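PDB 6B4R: KauB from Pseudomonas aeruginosa PAO1, which probably oxidises aminoaldehydes and a broad range of other aldehydes to the corresponding carboxylic acids with a nicotinamide cofactor, as a member of the aldehyde dehydrogenase family. Local coordinates for residues 363-368 with 393-398. Numbering follows the deposited sequence.
Sequences DGAKLV and NAMKIA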
ATOM      1  N   ASP A 363     -15.996 -46.979 -12.616  1.00 43.43           N
ATOM      2  CA  ASP A 363     -16.641 -46.299 -11.496  1.00 33.67           C
ATOM      3  C   ASP A 363     -18.154 -46.253 -11.681  1.00 36.90           C
ATOM      4  O   ASP A 363     -18.892 -45.949 -10.744  1.00 36.80           O
ATOM      5  CB  ASP A 363     -16.098 -44.876 -11.337  1.00 44.71           C
ATOM      6  CG  ASP A 363     -14.650 -44.847 -10.881  1.00 59.76           C
ATOM      7  OD1 ASP A 363     -14.210 -45.814 -10.220  1.00 56.32           O
ATOM      8  OD2 ASP A 363     -13.953 -43.851 -11.184  1.00 48.98           O
ATOM      9  N   GLY A 364     -18.609 -46.541 -12.896  1.00 34.09           N
ATOM     10  CA  GLY A 364     -20.028 -46.575 -13.193  1.00 29.85           C
ATOM     11  C   GLY A 364     -20.555 -45.302 -13.827  1.00 34.91           C
ATOM     12  O   GLY A 364     -21.768 -45.113 -13.929  1.00 41.52           O
ATOM     13  N   ALA A 365     -19.650 -44.428 -14.255  1.00 34.55           N
ATOM     14  CA  ALA A 365     -20.047 -43.177 -14.896  1.00 37.80           C
ATOM     15  C   ALA A 365     -20.470 -43.414 -16.345  1.00 35.52           C
ATOM     16  O   ALA A 365     -19.974 -44.328 -16.998  1.00 32.74           O
ATOM     17  CB  ALA A 365     -18.917 -42.162 -14.825  1.00 37.24           C
ATOM     18  N   LYS A 366     -21.387 -42.587 -16.842  1.00 35.88           N
ATOM     19  CA  LYS A 366     -21.922 -42.751 -18.192  1.00 32.83           C
ATOM     20  C   LYS A 366     -21.208 -41.877 -19.222  1.00 37.25           C
ATOM     21  O   LYS A 366     -21.221 -40.650 -19.128  1.00 39.55           O
ATOM     22  CB  LYS A 366     -23.424 -42.452 -18.208  1.00 28.97           C
ATOM     23  CG  LYS A 366     -24.048 -42.483 -19.594  1.00 38.82           C
ATOM     24  CD  LYS A 366     -25.531 -42.145 -19.536  1.00 53.26           C
ATOM     25  CE  LYS A 366     -26.157 -42.127 -20.924  1.00 50.16           C
ATOM     26  NZ  LYS A 366     -27.607 -41.780 -20.868  1.00 55.71           N
ATOM     27  N   LEU A 367     -20.591 -42.518 -20.210  1.00 33.07           N
ATOM     28  CA  LEU A 367     -19.913 -41.806 -21.287  1.00 30.69           C
ATOM     29  C   LEU A 367     -20.926 -41.154 -22.231  1.00 36.03           C
ATOM     30  O   LEU A 367     -21.832 -41.818 -22.733  1.00 34.74           O
ATOM     31  CB  LEU A 367     -19.007 -42.766 -22.063  1.00 29.20           C
ATOM     32  CG  LEU A 367     -18.231 -42.186 -23.246  1.00 40.50           C
ATOM     33  CD1 LEU A 367     -17.263 -41.112 -22.780  1.00 31.92           C
ATOM     34  CD2 LEU A 367     -17.495 -43.282 -24.004  1.00 30.21           C
ATOM     35  N   VAL A 368     -20.773 -39.854 -22.467  1.00 35.97           N
ATOM     36  CA  VAL A 368     -21.710 -39.125 -23.320  1.00 28.54           C
ATOM     37  C   VAL A 368     -21.036 -38.341 -24.448  1.00 24.47           C
ATOM     38  O   VAL A 368     -21.719 -37.761 -25.289  1.00 33.35           O
ATOM     39  CB  VAL A 368     -22.612 -38.173 -22.500  1.00 32.29           C
ATOM     40  CG1 VAL A 368     -23.562 -38.966 -21.611  1.00 32.20           C
ATOM     41  CG2 VAL A 368     -21.769 -37.221 -21.673  1.00 31.97           C
ATOM     42  N   ASN A 393     -18.649 -37.140  -6.545  1.00 29.92           N
ATOM     43  CA  ASN A 393     -17.374 -36.573  -6.120  1.00 28.70           C
ATOM     44  C   ASN A 393     -16.514 -37.563  -5.331  1.00 27.31           C
ATOM     45  O   ASN A 393     -15.544 -37.178  -4.681  1.00 35.95           O
ATOM     46  CB  ASN A 393     -17.601 -35.295  -5.307  1.00 35.41           C
ATOM     47  CG  ASN A 393     -16.362 -34.426  -5.227  1.00 29.99           C
ATOM     48  OD1 ASN A 393     -15.659 -34.234  -6.219  1.00 28.18           O
ATOM     49  ND2 ASN A 393     -16.076 -33.915  -4.037  1.00 28.21           N
ATOM     50  N   ALA A 394     -16.876 -38.841  -5.391  1.00 30.15           N
ATOM     51  CA  ALA A 394     -16.128 -39.885  -4.703  1.00 27.26           C
ATOM     52  C   ALA A 394     -15.420 -40.785  -5.707  1.00 27.76           C
ATOM     53  O   ALA A 394     -14.483 -41.504  -5.359  1.00 29.43           O
ATOM     54  CB  ALA A 394     -17.057 -40.704  -3.823  1.00 29.08           C
ATOM     55  N   MET A 395     -15.876 -40.736  -6.956  1.00 28.62           N
ATOM     56  CA  MET A 395     -15.279 -41.526  -8.027  1.00 32.68           C
ATOM     57  C   MET A 395     -13.836 -41.105  -8.285  1.00 36.90           C
ATOM     58  O   MET A 395     -13.433 -39.989  -7.951  1.00 35.74           O
ATOM     59  CB  MET A 395     -16.103 -41.403  -9.309  1.00 32.83           C
ATOM     60  CG  MET A 395     -17.504 -41.970  -9.200  1.00 27.22           C
ATOM     61  SD  MET A 395     -18.439 -41.811 -10.732  1.00 36.39           S
ATOM     62  CE  MET A 395     -19.979 -42.609 -10.280  1.00 26.78           C
ATOM     63  N   LYS A 396     -13.063 -42.008  -8.880  1.00 35.83           N
ATOM     64  CA  LYS A 396     -11.643 -41.773  -9.115  1.00 37.79           C
ATOM     65  C   LYS A 396     -11.400 -40.616 -10.084  1.00 32.49           C
ATOM     66  O   LYS A 396     -10.488 -39.812  -9.888  1.00 31.92           O
ATOM     67  CB  LYS A 396     -10.966 -43.048  -9.629  1.00 30.89           C
ATOM     68  CG  LYS A 396      -9.457 -42.938  -9.764  1.00 39.00           C
ATOM     69  CD  LYS A 396      -8.860 -44.189 -10.385  1.00 45.10           C
ATOM     70  CE  LYS A 396      -7.343 -44.105 -10.441  1.00 43.81           C
ATOM     71  NZ  LYS A 396      -6.744 -45.249 -11.185  1.00 49.91           N
ATOM     72  N   ILE A 397     -12.226 -40.527 -11.122  1.00 29.61           N
ATOM     73  CA  ILE A 397     -12.068 -39.491 -12.137  1.00 28.70           C
ATOM     74  C   ILE A 397     -12.525 -38.116 -11.648  1.00 34.86           C
ATOM     75  O   ILE A 397     -12.339 -37.112 -12.336  1.00 33.55           O
ATOM     76  CB  ILE A 397     -12.840 -39.837 -13.426  1.00 34.32           C
ATOM     77  CG1 ILE A 397     -14.339 -39.951 -13.141  1.00 30.77           C
ATOM     78  CG2 ILE A 397     -12.312 -41.124 -14.038  1.00 33.02           C
ATOM     79  CD1 ILE A 397     -15.173 -40.192 -14.382  1.00 31.61           C
ATOM     80  N   ALA A 398     -13.124 -38.076 -10.462  1.00 38.60           N
ATOM     81  CA  ALA A 398     -13.629 -36.825  -9.906  1.00 29.95           C
ATOM     82  C   ALA A 398     -12.692 -36.251  -8.848  1.00 32.40           C
ATOM     83  O   ALA A 398     -12.686 -35.045  -8.607  1.00 37.86           O
ATOM     84  CB  ALA A 398     -15.021 -37.026  -9.324  1.00 29.87           C
TER
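The carboxylate of Asp-363 is the one flat side-chain group in this contact, and the backbone N-H of Lys-396 meets it from above its plane, 55° out of it. Met-395 CB lies over the same face, 4.1 Å from Asp-363 CG, while Lys-396 CB sits beside Asp-363 OD2 at 3.5 Å, only slightly above the plane, and its extended chain carries the ammonium away. The bond ties the Schellman motif that ends helix 347-362 to the link between strands 382-389 and 406-412, structural packing at the periphery of the catalytic domain, away from the active site. Lys-396 N is 3.1 Å from Asp-363 OD2, but its N-H points only loosely at the oxygen, at 135°. An aspartate suits this place: it gives the first N-H of helix 396-399 an acceptor from another part of the chain, and that helix start may help to steady its charge. Within the turn, Met-395 O at the N-cap position accepts from Ala-398 N. Asp-363 has CG beside its backbone N and anti to the carbonyl carbon (chi1 -68°), which sends the carboxylate to this helix start.

Met-395 runs the other way past Asp-363, its long straight chain laying SD 3.9 Å from Asp-363 CB and beside Ala-365 CB. Gly-364 takes a positive phi, which glycine, lacking a side chain, adopts easily, turning the chain towards strand 366-369. Ala-365 is small enough to lie buried between Met-395, Ile-397 and Phe-388; its CB is 4.3 Å from Ile-397 CD1. At the methionine's far end, CE reaches to 3.5 Å from the backbone O of Asp-363.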